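Local structure of sulfur carrier protein ThiS adenylyltransferase (Escherichia coli, 1ZUD) at residues D61-T75 against D78-L91. The protein adenylates the C-terminal glycine carboxylate of the sulfur carrier protein ThiS with ATP, a step in thiamine biosynthesis. Residues are numbered along the deposited sequence; the frame is centred on the assembly and turned at random. Where two conformers were deposited one is given.
Sequences DDVHLSNLQRQILFT and DIDRPKSQVSQQRL
Lys83, in the first turn of helix 83-94, reaches from there to Gln71 and Asn67 of segment 61-75. Lys83 N donates a nearly straight bond to Asp61 O (2.9 Å, 171°). CB lies against the same Asp61 O. Lys83 CG packs on Val63 CG2 at 3.8 Å. CD passes Phe74 CE1 and Asp61 CB; the Lys83 and Phe74 side chains cross at about a right angle, with CG approaching the ring obliquely. CE sits beside Asn67 OD1 and Gln71 OE1. The chain is extended beyond CG, which carries Lys83 NZ to Gln71 OE1 at 2.9 Å, in the carbonyl plane and on a lone pair. NZ also makes a weak bond to Asn67 OD1, and a water links it to Asp61 OD1. Asn67 OD1 is itself held by His64 N, which donates from above the carbonyl plane.

Lys83 and Arg70 are ATP-binding residues of this Rossmann-like adenylyltransferase domain. The segment follows strand 54-58 and leads toward helix 83-94, and Gln71 lies close to Gly38, also an ATP-binding residue. Arg70 packs on Arg11 of the second subunit.

Around the lysine stem, Asp62 and Pro82 form a single backbone bridge. The bonds Lys83 N to Asp61 O and Val63 N to Arg81 O flank it; Val63 O also accepts from Asp80 N. Val63 CG2 lies over one face of the Phe74 ring, offset toward the rim. Ser87 OG meets the ring edge at Phe74 CE2, 3.3 Å away, and Val86 CG1 approaches Phe74 CD2 at 3.5 Å. Further along the helix, Arg90 NH2 donates to Thr75 OG1 in the guanidinium plane (3.2 Å, 166°). Thr75 OG1 also bonds to Glu77. Asp78 OD2 accepts from Thr75 N on its anti side and forms a salt bridge with Arg90 NH2 by charge alone, lying well out of the guanidinium plane.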
loop_
_atom_site.group_PDB
_atom_site.type_symbol
_atom_site.label_atom_id
_atom_site.label_comp_id
_atom_site.label_asym_id
_atom_site.label_seq_id
_atom_site.Cartn_x
_atom_site.Cartn_y
_atom_site.Cartn_z
ATOM N N ASP C 61 2.670 -11.936 -21.791
ATOM C CA ASP C 61 4.006 -12.449 -21.457
ATOM C C ASP C 61 4.022 -13.877 -20.915
ATOM O O ASP C 61 2.995 -14.410 -20.621
ATOM C CB ASP C 61 4.651 -11.563 -20.400
ATOM C CG ASP C 61 5.043 -10.194 -20.942
ATOM O OD1 ASP C 61 4.651 -9.177 -20.324
ATOM O OD2 ASP C 61 5.755 -10.139 -21.975
ATOM N N ASP C 62 5.218 -14.464 -20.811
ATOM C CA ASP C 62 5.439 -15.786 -20.213
ATOM C C ASP C 62 6.210 -15.483 -18.898
ATOM O O ASP C 62 6.886 -14.466 -18.784
ATOM C CB ASP C 62 6.322 -16.683 -21.125
ATOM C CG ASP C 62 5.557 -17.213 -22.374
ATOM O OD1 ASP C 62 4.312 -17.361 -22.345
ATOM O OD2 ASP C 62 6.209 -17.494 -23.404
ATOM N N VAL C 63 6.123 -16.353 -17.906
ATOM C CA VAL C 63 6.845 -16.092 -16.677
ATOM C C VAL C 63 8.370 -16.180 -16.882
ATOM O O VAL C 63 8.878 -17.085 -17.551
ATOM C CB VAL C 63 6.391 -17.074 -15.575
ATOM C CG1 VAL C 63 7.171 -16.794 -14.282
ATOM C CG2 VAL C 63 4.806 -16.936 -15.372
ATOM N N HIS C 64 9.112 -15.242 -16.294
ATOM C CA HIS C 64 10.581 -15.248 -16.405
ATOM C C HIS C 64 11.082 -15.250 -14.983
ATOM O O HIS C 64 10.405 -14.723 -14.102
ATOM C CB HIS C 64 11.072 -13.997 -17.141
ATOM C CG HIS C 64 10.497 -13.852 -18.518
ATOM N ND1 HIS C 64 10.668 -14.804 -19.503
ATOM C CD2 HIS C 64 9.696 -12.898 -19.054
ATOM C CE1 HIS C 64 9.991 -14.447 -20.582
ATOM N NE2 HIS C 64 9.391 -13.295 -20.333
ATOM N N LEU C 65 12.306 -15.748 -14.759
ATOM C CA LEU C 65 12.837 -15.821 -13.406
ATOM C C LEU C 65 12.898 -14.447 -12.732
ATOM O O LEU C 65 12.610 -14.329 -11.544
ATOM C CB LEU C 65 14.254 -16.457 -13.432
ATOM C CG LEU C 65 15.082 -16.340 -12.159
ATOM C CD1 LEU C 65 14.350 -17.096 -10.993
ATOM C CD2 LEU C 65 16.483 -16.915 -12.436
ATOM N N SER C 66 13.292 -13.420 -13.486
ATOM C CA SER C 66 13.406 -12.078 -12.902
ATOM C C SER C 66 12.052 -11.454 -12.479
ATOM O O SER C 66 12.015 -10.441 -11.788
ATOM C CB SER C 66 14.125 -11.147 -13.872
ATOM O OG SER C 66 13.274 -10.876 -14.957
ATOM N N ASN C 67 10.953 -12.056 -12.900
ATOM C CA ASN C 67 9.601 -11.623 -12.504
ATOM C C ASN C 67 9.280 -11.892 -11.035
ATOM O O ASN C 67 8.532 -11.151 -10.400
ATOM C CB ASN C 67 8.524 -12.434 -13.250
ATOM C CG ASN C 67 8.491 -12.176 -14.745
ATOM O OD1 ASN C 67 7.797 -12.893 -15.453
ATOM N ND2 ASN C 67 9.222 -11.150 -15.227
ATOM N N LEU C 68 9.823 -12.991 -10.512
ATOM C CA LEU C 68 9.472 -13.449 -9.199
ATOM C C LEU C 68 9.741 -12.476 -8.075
ATOM O O LEU C 68 9.062 -12.535 -7.067
ATOM C CB LEU C 68 10.139 -14.828 -8.927
ATOM C CG LEU C 68 9.828 -15.888 -10.040
ATOM C CD1 LEU C 68 10.339 -17.348 -9.625
ATOM C CD2 LEU C 68 8.285 -15.975 -10.287
ATOM N N GLN C 69 10.683 -11.561 -8.252
ATOM C CA GLN C 69 10.972 -10.600 -7.198
ATOM C C GLN C 69 9.748 -9.718 -6.901
ATOM O O GLN C 69 9.684 -9.079 -5.845
ATOM C CB GLN C 69 12.178 -9.754 -7.645
ATOM C CG GLN C 69 12.503 -8.548 -6.827
ATOM C CD GLN C 69 12.018 -7.268 -7.566
ATOM O OE1 GLN C 69 11.392 -7.366 -8.620
ATOM N NE2 GLN C 69 12.314 -6.106 -7.019
ATOM N N ARG C 70 8.779 -9.648 -7.818
ATOM C CA ARG C 70 7.616 -8.773 -7.526
ATOM C C ARG C 70 6.283 -9.313 -7.960
ATOM O O ARG C 70 5.245 -8.775 -7.596
ATOM C CB ARG C 70 7.829 -7.366 -8.170
ATOM C CG ARG C 70 7.909 -7.367 -9.682
ATOM C CD ARG C 70 8.591 -6.121 -10.258
ATOM N NE ARG C 70 8.801 -6.278 -11.703
ATOM C CZ ARG C 70 9.670 -7.137 -12.220
ATOM N NH1 ARG C 70 10.426 -7.883 -11.407
ATOM N NH2 ARG C 70 9.739 -7.311 -13.534
ATOM N N GLN C 71 6.281 -10.363 -8.772
ATOM C CA GLN C 71 5.014 -10.917 -9.275
ATOM C C GLN C 71 4.722 -12.169 -8.463
ATOM O O GLN C 71 4.994 -13.296 -8.921
ATOM C CB GLN C 71 5.182 -11.198 -10.759
ATOM C CG GLN C 71 5.482 -9.836 -11.505
ATOM C CD GLN C 71 5.794 -9.966 -12.967
ATOM O OE1 GLN C 71 5.447 -10.955 -13.611
ATOM N NE2 GLN C 71 6.400 -8.922 -13.527
ATOM N N ILE C 72 4.155 -11.918 -7.279
ATOM C CA ILE C 72 3.856 -12.873 -6.203
ATOM C C ILE C 72 2.890 -14.006 -6.423
ATOM O O ILE C 72 2.735 -14.870 -5.551
ATOM C CB ILE C 72 3.388 -12.131 -4.925
ATOM C CG1 ILE C 72 2.016 -11.492 -5.176
ATOM C CG2 ILE C 72 4.429 -11.093 -4.510
ATOM C CD1 ILE C 72 1.512 -10.661 -4.024
ATOM N N LEU C 73 2.230 -14.012 -7.564
ATOM C CA LEU C 73 1.295 -15.063 -7.889
ATOM C C LEU C 73 2.030 -16.252 -8.523
ATOM O O LEU C 73 1.522 -17.358 -8.489
ATOM C CB LEU C 73 0.269 -14.519 -8.881
ATOM C CG LEU C 73 -0.926 -15.331 -9.351
ATOM C CD1 LEU C 73 -1.682 -15.735 -8.044
ATOM C CD2 LEU C 73 -1.877 -14.468 -10.320
ATOM N N PHE C 74 3.223 -16.016 -9.073
ATOM C CA PHE C 74 3.991 -17.031 -9.800
ATOM C C PHE C 74 5.086 -17.761 -8.997
ATOM O O PHE C 74 5.458 -17.319 -7.943
ATOM C CB PHE C 74 4.624 -16.362 -11.025
ATOM C CG PHE C 74 3.653 -15.515 -11.805
ATOM C CD1 PHE C 74 3.985 -14.244 -12.203
ATOM C CD2 PHE C 74 2.397 -16.033 -12.160
ATOM C CE1 PHE C 74 3.070 -13.477 -12.958
ATOM C CE2 PHE C 74 1.490 -15.292 -12.905
ATOM C CZ PHE C 74 1.838 -14.006 -13.302
ATOM N N THR C 75 5.578 -18.891 -9.489
ATOM C CA THR C 75 6.641 -19.574 -8.768
ATOM C C THR C 75 7.701 -20.043 -9.754
ATOM O O THR C 75 7.573 -19.897 -10.982
ATOM C CB THR C 75 6.127 -20.806 -7.984
ATOM O OG1 THR C 75 5.742 -21.821 -8.902
ATOM C CG2 THR C 75 4.942 -20.450 -7.110
ATOM N N ASP C 78 6.651 -22.125 -12.589
ATOM C CA ASP C 78 5.896 -21.586 -13.702
ATOM C C ASP C 78 6.757 -20.940 -14.754
ATOM O O ASP C 78 6.220 -20.440 -15.729
ATOM C CB ASP C 78 4.907 -20.529 -13.215
ATOM C CG ASP C 78 3.924 -21.092 -12.206
ATOM O OD1 ASP C 78 3.356 -22.169 -12.472
ATOM O OD2 ASP C 78 3.722 -20.457 -11.147
ATOM N N ILE C 79 8.075 -20.902 -14.572
ATOM C CA ILE C 79 8.903 -20.227 -15.561
ATOM C C ILE C 79 8.687 -20.765 -16.985
ATOM O O ILE C 79 8.575 -21.963 -17.191
ATOM C CB ILE C 79 10.384 -20.254 -15.115
ATOM C CG1 ILE C 79 10.539 -19.312 -13.909
ATOM C CG2 ILE C 79 11.334 -19.991 -16.302
ATOM C CD1 ILE C 79 11.801 -19.584 -13.049
ATOM N N ASP C 80 8.579 -19.841 -17.950
ATOM C CA ASP C 80 8.345 -20.139 -19.357
ATOM C C ASP C 80 6.896 -20.426 -19.736
ATOM O O ASP C 80 6.582 -20.570 -20.901
ATOM C CB ASP C 80 9.253 -21.274 -19.882
ATOM C CG ASP C 80 10.730 -20.900 -19.885
ATOM O OD1 ASP C 80 11.062 -19.699 -20.008
ATOM O OD2 ASP C 80 11.570 -21.823 -19.772
ATOM N N ARG C 81 5.999 -20.459 -18.766
ATOM C CA ARG C 81 4.596 -20.695 -19.082
ATOM C C ARG C 81 3.835 -19.354 -19.274
ATOM O O ARG C 81 4.251 -18.322 -18.724
ATOM C CB ARG C 81 4.005 -21.549 -17.969
ATOM C CG ARG C 81 4.742 -22.922 -17.771
ATOM C CD ARG C 81 4.019 -23.714 -16.621
ATOM N NE ARG C 81 2.571 -23.870 -16.898
ATOM C CZ ARG C 81 1.608 -23.936 -15.969
ATOM N NH1 ARG C 81 1.921 -23.867 -14.679
ATOM N NH2 ARG C 81 0.322 -24.022 -16.318
ATOM N N PRO C 82 2.737 -19.347 -20.065
ATOM C CA PRO C 82 1.941 -18.114 -20.330
ATOM C C PRO C 82 1.364 -17.508 -19.039
ATOM O O PRO C 82 0.711 -18.207 -18.287
ATOM C CB PRO C 82 0.818 -18.594 -21.268
ATOM C CG PRO C 82 1.361 -19.979 -21.813
ATOM C CD PRO C 82 2.111 -20.550 -20.670
ATOM N N LYS C 83 1.561 -16.195 -18.824
ATOM C CA LYS C 83 1.100 -15.568 -17.596
ATOM C C LYS C 83 -0.383 -15.636 -17.312
ATOM O O LYS C 83 -0.777 -15.866 -16.158
ATOM C CB LYS C 83 1.567 -14.109 -17.495
ATOM C CG LYS C 83 2.975 -13.971 -16.958
ATOM C CD LYS C 83 3.361 -12.507 -16.756
ATOM C CE LYS C 83 4.858 -12.430 -16.581
ATOM N NZ LYS C 83 5.375 -11.029 -16.470
ATOM N N SER C 84 -1.221 -15.420 -18.327
ATOM C CA SER C 84 -2.669 -15.454 -18.065
ATOM C C SER C 84 -3.150 -16.872 -17.699
ATOM O O SER C 84 -4.031 -17.054 -16.842
ATOM C CB SER C 84 -3.455 -14.863 -19.264
ATOM O OG SER C 84 -3.503 -15.754 -20.357
ATOM N N GLN C 85 -2.539 -17.884 -18.302
ATOM C CA GLN C 85 -2.921 -19.270 -18.005
ATOM C C GLN C 85 -2.511 -19.662 -16.595
ATOM O O GLN C 85 -3.299 -20.265 -15.851
ATOM C CB GLN C 85 -2.274 -20.215 -19.020
ATOM C CG GLN C 85 -2.297 -21.720 -18.648
ATOM C CD GLN C 85 -1.483 -22.578 -19.648
ATOM O OE1 GLN C 85 -0.698 -23.447 -19.247
ATOM N NE2 GLN C 85 -1.671 -22.327 -20.940
ATOM N N VAL C 86 -1.254 -19.369 -16.245
ATOM C CA VAL C 86 -0.711 -19.649 -14.918
ATOM C C VAL C 86 -1.548 -18.917 -13.850
ATOM O O VAL C 86 -1.873 -19.478 -12.807
ATOM C CB VAL C 86 0.795 -19.156 -14.813
ATOM C CG1 VAL C 86 1.270 -19.171 -13.376
ATOM C CG2 VAL C 86 1.719 -20.038 -15.693
ATOM N N SER C 87 -1.863 -17.648 -14.108
ATOM C CA SER C 87 -2.659 -16.818 -13.191
ATOM C C SER C 87 -4.044 -17.433 -12.983
ATOM O O SER C 87 -4.513 -17.546 -11.852
ATOM C CB SER C 87 -2.829 -15.381 -13.766
ATOM O OG SER C 87 -1.584 -14.663 -13.792
ATOM N N GLN C 88 -4.693 -17.824 -14.079
ATOM C CA GLN C 88 -6.026 -18.454 -13.997
ATOM C C GLN C 88 -5.903 -19.734 -13.160
ATOM O O GLN C 88 -6.719 -19.959 -12.261
ATOM C CB GLN C 88 -6.527 -18.785 -15.430
ATOM C CG GLN C 88 -7.857 -19.586 -15.592
ATOM C CD GLN C 88 -8.154 -19.899 -17.064
ATOM O OE1 GLN C 88 -7.315 -20.465 -17.781
ATOM N NE2 GLN C 88 -9.342 -19.513 -17.530
ATOM N N GLN C 89 -4.849 -20.524 -13.375
ATOM C CA GLN C 89 -4.724 -21.773 -12.606
ATOM C C GLN C 89 -4.432 -21.548 -11.124
ATOM O O GLN C 89 -5.001 -22.184 -10.248
ATOM C CB GLN C 89 -3.619 -22.644 -13.240
ATOM C CG GLN C 89 -4.025 -23.079 -14.624
ATOM C CD GLN C 89 -2.983 -23.924 -15.333
ATOM O OE1 GLN C 89 -1.850 -24.068 -14.864
ATOM N NE2 GLN C 89 -3.359 -24.470 -16.485
ATOM N N ARG C 90 -3.517 -20.628 -10.835
ATOM C CA ARG C 90 -3.209 -20.357 -9.444
ATOM C C ARG C 90 -4.396 -19.727 -8.692
ATOM O O ARG C 90 -4.666 -20.063 -7.533
ATOM C CB ARG C 90 -1.988 -19.461 -9.361
ATOM C CG ARG C 90 -0.706 -20.225 -9.711
ATOM C CD ARG C 90 -0.753 -21.627 -9.063
ATOM N NE ARG C 90 0.467 -22.419 -9.219
ATOM C CZ ARG C 90 1.684 -21.974 -8.930
ATOM N NH1 ARG C 90 1.844 -20.735 -8.472
ATOM N NH2 ARG C 90 2.738 -22.765 -9.101
ATOM N N LEU C 91 -5.102 -18.819 -9.353
ATOM C CA LEU C 91 -6.225 -18.153 -8.711
ATOM C C LEU C 91 -7.392 -19.130 -8.490
ATOM O O LEU C 91 -8.118 -19.010 -7.500
ATOM C CB LEU C 91 -6.668 -16.938 -9.556
ATOM C CG LEU C 91 -5.681 -15.737 -9.596
ATOM C CD1 LEU C 91 -6.143 -14.769 -10.659
ATOM C CD2 LEU C 91 -5.596 -15.030 -8.236
HETATM O O HOH W 1 3.727 -9.185 -17.547
HETATM O O HOH W 2 10.834 -17.245 -19.577
#